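Local coordinates for protein insecticidal Delta-Endotoxin Cry8Ea1 (Bacillus Thuringiensis, PDB 3EB7) that is an insecticidal crystal toxin active against underground beetle larvae, probably killing gut cells by forming pores in their membranes, at residues V242-I250 / Q391-L399. Residues are numbered along the deposited sequence; the frame is centred on the assembly and turned at random.
Sequences VYTDPIGAI and QEKDSEVEL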
loop_
_atom_site.group_PDB
_atom_site.type_symbol
_atom_site.label_atom_id
_atom_site.label_comp_id
_atom_site.label_asym_id
_atom_site.label_seq_id
_atom_site.Cartn_x
_atom_site.Cartn_y
_atom_site.Cartn_z
ATOM N N VAL A 242 0.316 -5.970 -4.129
ATOM C CA VAL A 242 -0.772 -6.794 -3.576
ATOM C C VAL A 242 -1.201 -7.797 -4.647
ATOM O O VAL A 242 -1.043 -7.555 -5.845
ATOM C CB VAL A 242 -2.011 -5.959 -3.094
ATOM C CG1 VAL A 242 -1.652 -5.065 -1.861
ATOM C CG2 VAL A 242 -2.600 -5.105 -4.226
ATOM N N TYR A 243 -1.705 -8.945 -4.212
ATOM C CA TYR A 243 -2.125 -9.969 -5.133
ATOM C C TYR A 243 -3.619 -10.213 -5.010
ATOM O O TYR A 243 -4.124 -10.401 -3.890
ATOM C CB TYR A 243 -1.364 -11.248 -4.854
ATOM C CG TYR A 243 0.125 -11.143 -5.096
ATOM C CD1 TYR A 243 0.978 -10.468 -4.188
ATOM C CD2 TYR A 243 0.693 -11.737 -6.206
ATOM C CE1 TYR A 243 2.387 -10.401 -4.419
ATOM C CE2 TYR A 243 2.099 -11.669 -6.435
ATOM C CZ TYR A 243 2.914 -11.017 -5.547
ATOM O OH TYR A 243 4.254 -10.994 -5.804
ATOM N N THR A 244 -4.322 -10.214 -6.153
ATOM C CA THR A 244 -5.761 -10.540 -6.161
ATOM C C THR A 244 -5.971 -12.039 -5.996
ATOM O O THR A 244 -5.010 -12.803 -6.062
ATOM C CB THR A 244 -6.519 -9.982 -7.426
ATOM O OG1 THR A 244 -5.781 -10.280 -8.609
ATOM C CG2 THR A 244 -6.699 -8.475 -7.316
ATOM N N ASP A 245 -7.224 -12.486 -5.793
ATOM C CA ASP A 245 -7.459 -13.924 -5.588
ATOM C C ASP A 245 -7.085 -14.700 -6.869
ATOM O O ASP A 245 -7.193 -14.181 -7.961
ATOM C CB ASP A 245 -8.904 -14.231 -5.162
ATOM C CG ASP A 245 -9.253 -13.787 -3.709
ATOM O OD1 ASP A 245 -8.414 -13.336 -2.882
ATOM O OD2 ASP A 245 -10.457 -13.885 -3.387
ATOM N N PRO A 246 -6.614 -15.952 -6.732
ATOM C CA PRO A 246 -6.332 -16.724 -7.934
ATOM C C PRO A 246 -7.555 -16.821 -8.909
ATOM O O PRO A 246 -8.729 -16.910 -8.462
ATOM C CB PRO A 246 -5.942 -18.099 -7.365
ATOM C CG PRO A 246 -5.393 -17.825 -6.049
ATOM C CD PRO A 246 -6.263 -16.700 -5.505
ATOM N N ILE A 247 -7.281 -16.791 -10.224
ATOM C CA ILE A 247 -8.341 -16.759 -11.229
ATOM C C ILE A 247 -8.714 -18.181 -11.617
ATOM O O ILE A 247 -8.300 -18.717 -12.674
ATOM C CB ILE A 247 -7.978 -15.864 -12.445
ATOM C CG1 ILE A 247 -7.503 -14.484 -11.931
ATOM C CG2 ILE A 247 -9.218 -15.682 -13.340
ATOM C CD1 ILE A 247 -6.793 -13.639 -12.951
ATOM N N GLY A 248 -9.468 -18.803 -10.715
ATOM C CA GLY A 248 -9.946 -20.175 -10.844
ATOM C C GLY A 248 -11.371 -20.212 -10.306
ATOM O O GLY A 248 -11.739 -19.440 -9.420
ATOM N N ALA A 249 -12.176 -21.105 -10.862
ATOM C CA ALA A 249 -13.567 -21.180 -10.507
ATOM C C ALA A 249 -13.720 -21.754 -9.089
ATOM O O ALA A 249 -12.971 -22.634 -8.684
ATOM C CB ALA A 249 -14.323 -22.032 -11.544
ATOM N N ILE A 250 -14.710 -21.246 -8.351
ATOM C CA ILE A 250 -14.987 -21.699 -6.971
ATOM C C ILE A 250 -16.475 -21.853 -6.801
ATOM O O ILE A 250 -17.242 -20.978 -7.190
ATOM C CB ILE A 250 -14.402 -20.740 -5.916
ATOM C CG1 ILE A 250 -12.893 -21.014 -5.709
ATOM C CG2 ILE A 250 -15.111 -20.872 -4.552
ATOM C CD1 ILE A 250 -12.152 -19.893 -4.993
ATOM N N GLN A 391 -16.995 -18.292 -14.084
ATOM C CA GLN A 391 -17.143 -17.240 -13.059
ATOM C C GLN A 391 -16.442 -15.970 -13.496
ATOM O O GLN A 391 -15.304 -16.026 -13.915
ATOM C CB GLN A 391 -16.481 -17.685 -11.787
ATOM C CG GLN A 391 -17.437 -18.000 -10.729
ATOM C CD GLN A 391 -16.871 -19.007 -9.782
ATOM O OE1 GLN A 391 -15.805 -18.794 -9.169
ATOM N NE2 GLN A 391 -17.577 -20.139 -9.652
ATOM N N GLU A 392 -17.090 -14.824 -13.343
ATOM C CA GLU A 392 -16.495 -13.544 -13.698
ATOM C C GLU A 392 -15.737 -12.999 -12.495
ATOM O O GLU A 392 -16.327 -12.806 -11.435
ATOM C CB GLU A 392 -17.575 -12.537 -14.130
ATOM C CG GLU A 392 -18.273 -12.853 -15.465
ATOM C CD GLU A 392 -17.455 -12.421 -16.715
ATOM O OE1 GLU A 392 -17.842 -11.412 -17.388
ATOM O OE2 GLU A 392 -16.435 -13.083 -17.021
ATOM N N LYS A 393 -14.431 -12.763 -12.646
ATOM C CA LYS A 393 -13.666 -12.135 -11.590
ATOM C C LYS A 393 -13.351 -10.689 -12.036
ATOM O O LYS A 393 -12.816 -10.449 -13.109
ATOM C CB LYS A 393 -12.404 -12.933 -11.233
ATOM C CG LYS A 393 -12.494 -14.461 -11.231
ATOM C CD LYS A 393 -13.492 -15.074 -10.257
ATOM C CE LYS A 393 -13.018 -15.036 -8.763
ATOM N NZ LYS A 393 -11.544 -15.342 -8.507
ATOM N N ASP A 394 -13.789 -9.732 -11.230
ATOM C CA ASP A 394 -13.739 -8.325 -11.562
ATOM C C ASP A 394 -12.806 -7.769 -10.536
ATOM O O ASP A 394 -13.085 -7.816 -9.351
ATOM C CB ASP A 394 -15.150 -7.727 -11.439
ATOM C CG ASP A 394 -15.188 -6.197 -11.577
ATOM O OD1 ASP A 394 -16.311 -5.633 -11.518
ATOM O OD2 ASP A 394 -14.134 -5.544 -11.731
ATOM N N SER A 395 -11.676 -7.251 -10.994
ATOM C CA SER A 395 -10.620 -6.819 -10.086
ATOM C C SER A 395 -11.042 -5.650 -9.179
ATOM O O SER A 395 -10.526 -5.475 -8.047
ATOM C CB SER A 395 -9.345 -6.489 -10.882
ATOM O OG SER A 395 -9.517 -5.327 -11.651
ATOM N N GLU A 396 -11.996 -4.861 -9.663
ATOM C CA GLU A 396 -12.472 -3.683 -8.914
ATOM C C GLU A 396 -13.262 -4.044 -7.679
ATOM O O GLU A 396 -13.558 -3.179 -6.882
ATOM C CB GLU A 396 -13.324 -2.749 -9.786
ATOM C CG GLU A 396 -12.515 -2.044 -10.859
ATOM C CD GLU A 396 -13.325 -0.961 -11.550
ATOM O OE1 GLU A 396 -12.744 0.116 -11.829
ATOM O OE2 GLU A 396 -14.543 -1.191 -11.801
ATOM N N VAL A 397 -13.625 -5.299 -7.525
ATOM C CA VAL A 397 -14.220 -5.778 -6.293
ATOM C C VAL A 397 -13.135 -5.824 -5.168
ATOM O O VAL A 397 -13.383 -5.451 -4.020
ATOM C CB VAL A 397 -14.924 -7.174 -6.532
ATOM C CG1 VAL A 397 -15.350 -7.838 -5.212
ATOM C CG2 VAL A 397 -16.123 -7.007 -7.454
ATOM N N GLU A 398 -11.936 -6.278 -5.521
ATOM C CA GLU A 398 -10.820 -6.416 -4.569
ATOM C C GLU A 398 -9.976 -5.138 -4.515
ATOM O O GLU A 398 -9.580 -4.693 -3.437
ATOM C CB GLU A 398 -9.991 -7.648 -4.940
ATOM C CG GLU A 398 -10.878 -8.870 -5.167
ATOM C CD GLU A 398 -10.119 -10.169 -5.408
ATOM O OE1 GLU A 398 -10.768 -11.218 -5.671
ATOM O OE2 GLU A 398 -8.876 -10.176 -5.311
ATOM N N LEU A 399 -9.792 -4.513 -5.678
ATOM C CA LEU A 399 -9.057 -3.250 -5.853
ATOM C C LEU A 399 -9.900 -2.085 -6.468
ATOM O O LEU A 399 -9.639 -1.626 -7.629
ATOM C CB LEU A 399 -7.827 -3.549 -6.724
ATOM C CG LEU A 399 -6.828 -4.519 -6.099
ATOM C CD1 LEU A 399 -5.705 -4.799 -7.043
ATOM C CD2 LEU A 399 -6.281 -3.986 -4.762
#
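The backbones of 242-250 and 391-399 run antiparallel without a backbone bond between them, T244 facing E398 with CA atoms 6.7 Å apart and A249 facing Q391 at 5.9 Å. At one end the amide of Q391 grips the backbone of I250 twice. Its OE1 accepts from I250 N at 2.8 Å. Its NE2 gives to I250 O at 2.6 Å, a bent bond (131°) reaching this oxygen from above the carbonyl plane. The pair of bonds fixes which way the amide is flipped. At the other end E398, extended beyond CG (chi2 -174°), takes D245 N on the syn lone pair of OE2, 2.9 Å away. Its OE1 comes within 3.5 Å of D245 OD2, with the carboxylate planes 60° apart. R209 of helix 198-220 forms salt bridges to both acids, probably easing their repulsion. Between these ends, bends at chi2, chi3 and chi4 curl K393 and bring NZ to 3.2 Å from P246 O; its CG packs on I247 CG2. L399 CD1 meets T244 CG2 and its CD2 meets V242 CG2. The contact joins the segment running on from strand 241-243 to edge strand 389-394 and short helix 395-398 in the beta-sheet second domain of a three-domain Cry toxin.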